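PDB 1SFS: hypothetical protein from Geobacillus stearothermophilus, which is of unknown function but carries an Rv2525c-like, glycoside hydrolase-like domain and may be a bacterial lysozyme. Local coordinates for residues 33-45 / 67-81. Residues are numbered along the deposited sequence; the frame is centred on the assembly and turned at random.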
loop_
_atom_site.group_PDB
_atom_site.type_symbol
_atom_site.label_atom_id
_atom_site.label_comp_id
_atom_site.label_asym_id
_atom_site.label_seq_id
_atom_site.Cartn_x
_atom_site.Cartn_y
_atom_site.Cartn_z
ATOM N N ASP A 33 -8.231 4.588 0.948
ATOM C CA ASP A 33 -8.020 3.553 -0.049
ATOM C C ASP A 33 -9.392 2.900 -0.321
ATOM O O ASP A 33 -10.292 2.953 0.525
ATOM C CB ASP A 33 -6.955 2.527 0.380
ATOM C CG ASP A 33 -7.315 1.749 1.594
ATOM O OD1 ASP A 33 -8.133 0.783 1.429
ATOM O OD2 ASP A 33 -6.833 2.068 2.699
ATOM N N SER A 34 -9.513 2.278 -1.486
ATOM C CA SER A 34 -10.747 1.593 -1.820
ATOM C C SER A 34 -10.507 0.456 -2.793
ATOM O O SER A 34 -9.695 0.535 -3.708
ATOM C CB SER A 34 -11.762 2.566 -2.409
ATOM O OG SER A 34 -11.339 3.165 -3.614
ATOM N N ALA A 35 -11.322 -0.588 -2.624
ATOM C CA ALA A 35 -11.375 -1.681 -3.565
ATOM C C ALA A 35 -11.916 -1.255 -4.928
ATOM O O ALA A 35 -11.503 -1.743 -5.953
ATOM C CB ALA A 35 -12.231 -2.786 -3.004
ATOM N N GLN A 36 -12.870 -0.322 -4.913
ATOM C CA GLN A 36 -13.533 0.096 -6.153
ATOM C C GLN A 36 -12.847 1.327 -6.746
ATOM O O GLN A 36 -12.115 2.082 -6.117
ATOM C CB GLN A 36 -15.044 0.211 -5.929
ATOM C CG GLN A 36 -15.355 1.454 -5.197
ATOM C CD GLN A 36 -16.831 1.428 -4.754
ATOM O OE1 GLN A 36 -17.245 0.776 -3.821
ATOM N NE2 GLN A 36 -17.672 2.232 -5.407
ATOM N N VAL A 37 -13.127 1.514 -8.044
ATOM C CA VAL A 37 -12.668 2.643 -8.832
ATOM C C VAL A 37 -13.075 3.981 -8.215
ATOM O O VAL A 37 -14.239 4.149 -7.766
ATOM C CB VAL A 37 -13.238 2.539 -10.260
ATOM C CG1 VAL A 37 -13.078 3.797 -11.108
ATOM C CG2 VAL A 37 -12.649 1.320 -10.930
ATOM N N VAL A 38 -12.156 4.924 -8.299
ATOM C CA VAL A 38 -12.462 6.294 -7.902
ATOM C C VAL A 38 -13.196 6.958 -9.049
ATOM O O VAL A 38 -12.574 7.490 -9.951
ATOM C CB VAL A 38 -11.210 7.068 -7.548
ATOM C CG1 VAL A 38 -11.598 8.420 -6.949
ATOM C CG2 VAL A 38 -10.343 6.325 -6.553
ATOM N N THR A 39 -14.484 6.982 -9.008
ATOM C CA THR A 39 -15.311 7.812 -9.872
ATOM C C THR A 39 -15.405 9.180 -9.258
ATOM O O THR A 39 -15.092 9.408 -8.081
ATOM C CB THR A 39 -16.710 7.169 -9.978
ATOM O OG1 THR A 39 -17.257 7.190 -8.666
ATOM C CG2 THR A 39 -16.665 5.790 -10.624
ATOM N N ASP A 40 -15.903 10.141 -10.034
ATOM C CA ASP A 40 -16.146 11.462 -9.449
ATOM C C ASP A 40 -17.109 11.377 -8.297
ATOM O O ASP A 40 -16.945 12.044 -7.277
ATOM C CB ASP A 40 -16.669 12.484 -10.448
ATOM C CG ASP A 40 -16.742 13.891 -9.801
ATOM O OD1 ASP A 40 -15.712 14.475 -9.416
ATOM O OD2 ASP A 40 -17.847 14.480 -9.685
ATOM N N GLN A 41 -18.122 10.512 -8.450
ATOM C CA GLN A 41 -19.108 10.308 -7.373
ATOM C C GLN A 41 -18.448 9.845 -6.079
ATOM O O GLN A 41 -18.762 10.420 -5.029
ATOM C CB GLN A 41 -20.238 9.398 -7.821
ATOM C CG GLN A 41 -21.216 10.157 -8.711
ATOM C CD GLN A 41 -22.217 11.103 -8.100
ATOM O OE1 GLN A 41 -22.224 11.315 -6.892
ATOM N NE2 GLN A 41 -23.134 11.729 -8.849
ATOM N N LEU A 42 -17.536 8.886 -6.139
ATOM C CA LEU A 42 -16.886 8.385 -4.937
ATOM C C LEU A 42 -15.953 9.449 -4.384
ATOM O O LEU A 42 -15.880 9.637 -3.171
ATOM C CB LEU A 42 -16.140 7.083 -5.220
ATOM C CG LEU A 42 -15.433 6.444 -4.034
ATOM C CD1 LEU A 42 -16.346 6.175 -2.851
ATOM C CD2 LEU A 42 -14.760 5.178 -4.440
ATOM N N PHE A 43 -15.199 10.143 -5.234
ATOM C CA PHE A 43 -14.336 11.240 -4.746
ATOM C C PHE A 43 -15.153 12.254 -4.040
ATOM O O PHE A 43 -14.741 12.720 -2.942
ATOM C CB PHE A 43 -13.520 11.817 -5.932
ATOM C CG PHE A 43 -12.749 13.024 -5.487
ATOM C CD1 PHE A 43 -11.590 12.981 -4.756
ATOM C CD2 PHE A 43 -13.253 14.289 -5.801
ATOM C CE1 PHE A 43 -10.941 14.154 -4.278
ATOM C CE2 PHE A 43 -12.672 15.455 -5.371
ATOM C CZ PHE A 43 -11.556 15.335 -4.608
ATOM N N GLN A 44 -16.240 12.691 -4.620
ATOM C CA GLN A 44 -17.054 13.730 -3.953
ATOM C C GLN A 44 -17.641 13.235 -2.665
ATOM O O GLN A 44 -17.759 14.048 -1.721
ATOM C CB GLN A 44 -18.136 14.212 -4.939
ATOM C CG GLN A 44 -17.619 14.887 -6.199
ATOM C CD GLN A 44 -16.697 16.072 -6.063
ATOM O OE1 GLN A 44 -16.671 16.745 -5.026
ATOM N NE2 GLN A 44 -15.849 16.331 -7.053
ATOM N N CYS A 45 -18.021 11.968 -2.564
ATOM C CA CYS A 45 -18.477 11.412 -1.289
ATOM C C CYS A 45 -17.418 11.619 -0.241
ATOM O O CYS A 45 -17.667 12.127 0.855
ATOM C CB CYS A 45 -18.804 9.911 -1.375
ATOM S SG CYS A 45 -19.466 9.129 0.114
ATOM N N SER A 67 -11.186 -6.779 -5.669
ATOM C CA SER A 67 -10.696 -5.447 -6.034
ATOM C C SER A 67 -10.967 -5.185 -7.496
ATOM O O SER A 67 -10.882 -6.096 -8.325
ATOM C CB SER A 67 -9.188 -5.328 -5.794
ATOM O OG SER A 67 -8.416 -6.330 -6.485
ATOM N N GLU A 68 -11.208 -3.935 -7.785
ATOM C CA GLU A 68 -11.289 -3.413 -9.143
ATOM C C GLU A 68 -9.960 -2.824 -9.509
ATOM O O GLU A 68 -9.381 -2.012 -8.765
ATOM C CB GLU A 68 -12.392 -2.385 -9.233
ATOM C CG GLU A 68 -13.761 -2.961 -8.915
ATOM C CD GLU A 68 -14.935 -2.058 -9.106
ATOM O OE1 GLU A 68 -14.797 -0.815 -9.110
ATOM O OE2 GLU A 68 -16.038 -2.650 -9.343
ATOM N N GLY A 69 -9.420 -3.188 -10.670
ATOM C CA GLY A 69 -8.157 -2.661 -11.082
ATOM C C GLY A 69 -8.186 -1.224 -11.534
ATOM O O GLY A 69 -9.160 -0.702 -12.077
ATOM N N LEU A 70 -7.048 -0.564 -11.432
ATOM C CA LEU A 70 -6.805 0.737 -11.986
ATOM C C LEU A 70 -6.885 0.756 -13.503
ATOM O O LEU A 70 -6.652 -0.272 -14.118
ATOM C CB LEU A 70 -5.414 1.226 -11.548
ATOM C CG LEU A 70 -5.318 1.819 -10.150
ATOM C CD1 LEU A 70 -3.851 1.822 -9.691
ATOM C CD2 LEU A 70 -5.949 3.209 -10.093
ATOM N N THR A 71 -7.195 1.896 -14.058
ATOM C CA THR A 71 -7.078 2.170 -15.476
ATOM C C THR A 71 -6.352 3.492 -15.630
ATOM O O THR A 71 -6.299 4.317 -14.712
ATOM C CB THR A 71 -8.444 2.305 -16.174
ATOM O OG1 THR A 71 -9.192 3.382 -15.611
ATOM C CG2 THR A 71 -9.208 0.988 -16.069
ATOM N N ARG A 72 -5.852 3.741 -16.834
ATOM C CA ARG A 72 -5.269 5.035 -17.119
ATOM C C ARG A 72 -6.282 6.141 -16.937
ATOM O O ARG A 72 -5.948 7.212 -16.394
ATOM C CB ARG A 72 -4.646 5.051 -18.529
ATOM C CG ARG A 72 -3.394 4.202 -18.579
ATOM C CD ARG A 72 -2.666 4.490 -19.864
ATOM N NE ARG A 72 -1.391 3.850 -20.008
ATOM C CZ ARG A 72 -0.218 4.413 -20.276
ATOM N NH1 ARG A 72 -0.038 5.716 -20.419
ATOM N NH2 ARG A 72 0.828 3.582 -20.379
ATOM N N ASP A 73 -7.526 5.988 -17.378
ATOM C CA ASP A 73 -8.569 7.003 -17.230
ATOM C C ASP A 73 -8.808 7.350 -15.749
ATOM O O ASP A 73 -8.953 8.497 -15.335
ATOM C CB ASP A 73 -9.858 6.553 -17.873
ATOM C CG ASP A 73 -9.870 6.631 -19.390
ATOM O OD1 ASP A 73 -10.843 6.159 -19.985
ATOM O OD2 ASP A 73 -8.936 7.187 -19.970
ATOM N N GLU A 74 -8.832 6.304 -14.908
ATOM C CA GLU A 74 -8.999 6.560 -13.498
ATOM C C GLU A 74 -7.794 7.318 -12.928
ATOM O O GLU A 74 -8.001 8.223 -12.110
ATOM C CB GLU A 74 -9.192 5.236 -12.774
ATOM C CG GLU A 74 -9.384 5.403 -11.285
ATOM C CD GLU A 74 -9.466 4.139 -10.467
ATOM O OE1 GLU A 74 -9.618 4.286 -9.249
ATOM O OE2 GLU A 74 -9.386 3.013 -11.026
ATOM N N ILE A 75 -6.583 6.959 -13.305
ATOM C CA ILE A 75 -5.434 7.704 -12.802
ATOM C C ILE A 75 -5.501 9.171 -13.180
ATOM O O ILE A 75 -5.211 10.032 -12.356
ATOM C CB ILE A 75 -4.133 7.016 -13.291
ATOM C CG1 ILE A 75 -4.006 5.629 -12.606
ATOM C CG2 ILE A 75 -2.940 7.913 -13.055
ATOM C CD1 ILE A 75 -2.892 4.789 -13.143
ATOM N N VAL A 76 -5.882 9.459 -14.432
ATOM C CA VAL A 76 -6.030 10.828 -14.863
ATOM C C VAL A 76 -7.009 11.544 -13.961
ATOM O O VAL A 76 -6.777 12.696 -13.515
ATOM C CB VAL A 76 -6.506 10.910 -16.344
ATOM C CG1 VAL A 76 -7.018 12.285 -16.698
ATOM C CG2 VAL A 76 -5.361 10.490 -17.266
ATOM N N ARG A 77 -8.140 10.926 -13.665
ATOM C CA ARG A 77 -9.074 11.641 -12.804
ATOM C C ARG A 77 -8.531 11.884 -11.394
ATOM O O ARG A 77 -8.656 12.974 -10.835
ATOM C CB ARG A 77 -10.379 10.849 -12.818
ATOM C CG ARG A 77 -11.399 11.472 -11.889
ATOM C CD ARG A 77 -12.791 10.876 -12.082
ATOM N NE ARG A 77 -12.746 9.433 -12.022
ATOM C CZ ARG A 77 -12.750 8.532 -12.983
ATOM N NH1 ARG A 77 -12.672 7.282 -12.705
ATOM N NH2 ARG A 77 -12.866 8.918 -14.265
ATOM N N ILE A 78 -7.919 10.815 -10.791
ATOM C CA ILE A 78 -7.405 11.004 -9.452
ATOM C C ILE A 78 -6.424 12.170 -9.419
ATOM O O ILE A 78 -6.480 13.032 -8.547
ATOM C CB ILE A 78 -6.786 9.678 -8.929
ATOM C CG1 ILE A 78 -7.855 8.586 -8.810
ATOM C CG2 ILE A 78 -6.090 9.917 -7.612
ATOM C CD1 ILE A 78 -7.285 7.200 -8.558
ATOM N N ARG A 79 -5.507 12.187 -10.378
ATOM C CA ARG A 79 -4.516 13.252 -10.422
ATOM C C ARG A 79 -5.159 14.587 -10.685
ATOM O O ARG A 79 -4.639 15.621 -10.236
ATOM C CB ARG A 79 -3.437 12.919 -11.438
ATOM C CG ARG A 79 -2.656 11.657 -11.082
ATOM C CD ARG A 79 -1.489 11.321 -11.943
ATOM N NE ARG A 79 -0.395 12.276 -11.639
ATOM C CZ ARG A 79 0.082 13.291 -12.334
ATOM N NH1 ARG A 79 1.100 13.985 -11.784
ATOM N NH2 ARG A 79 -0.445 13.578 -13.491
ATOM N N ASN A 80 -6.284 14.643 -11.395
ATOM C CA ASN A 80 -7.005 15.896 -11.638
ATOM C C ASN A 80 -7.458 16.524 -10.357
ATOM O O ASN A 80 -7.604 17.760 -10.299
ATOM C CB ASN A 80 -8.126 15.604 -12.614
ATOM C CG ASN A 80 -9.259 16.592 -12.596
ATOM O OD1 ASN A 80 -10.197 16.498 -11.884
ATOM N ND2 ASN A 80 -9.079 17.546 -13.443
ATOM N N TYR A 81 -7.691 15.759 -9.291
ATOM C CA TYR A 81 -8.052 16.288 -7.986
ATOM C C TYR A 81 -6.865 16.676 -7.123
ATOM O O TYR A 81 -7.024 17.072 -5.975
ATOM C CB TYR A 81 -8.926 15.278 -7.261
ATOM C CG TYR A 81 -10.172 14.878 -7.953
ATOM C CD1 TYR A 81 -11.091 15.767 -8.401
ATOM C CD2 TYR A 81 -10.403 13.509 -8.137
ATOM C CE1 TYR A 81 -12.257 15.297 -9.040
ATOM C CE2 TYR A 81 -11.489 13.007 -8.735
ATOM C CZ TYR A 81 -12.406 13.937 -9.192
ATOM O OH TYR A 81 -13.527 13.397 -9.810
#
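Y81 lays its ring flat over that of F43, joining the first two helices of a beta/alpha fold in which parallel strands 29-33, 55-59 and 84-89 lie side by side; helices 40-49 and 72-80 follow the first two of these strands. Followed outward, Y81 CB sits over the F43 face, 4.0 Å from the ring centroid. CG and CD1 then ride above CE2 of F43, while CE2 of Y81 covers F43 CG, the two side chains running in opposite directions. The planes are only 5° apart and the centroids 3.6 Å, a face-to-face stack. Beyond CZ, OH donates a very short hydrogen bond (2.5 Å) to D40 OD1, which lies at the edge of the Y81 ring. D40 can meet it because its CG stands opposite the backbone N (chi1 -173°), and Q44 NE2 donates to the same OD1, while Q44 OE1 is hydrogen-bonded to R47 NE. A leucine in place of Y81 would probably leave the F43 face without its flat partner and D40 OD1 with one donor fewer.

Further along, R77 turns its guanidinium side-on to V38, NE and NH1 both donating to the carbonyl O at 2.8 Å; this oxygen lies in the guanidinium plane. The amide of V38 is held too: its N-H points straight (180°) at E74 OE1, which it approaches from above the carboxylate plane. R58 of strand 55-59 forms a salt bridge with that same OE1. V38 CG2 packs on I78 CD1, the two side chains crossing at about a right angle. At the loop end, E68 N binds A35 O, and E68 returns a bond through its side chain, OE1 using its anti lone pair to accept from V37 N at 3.1 Å.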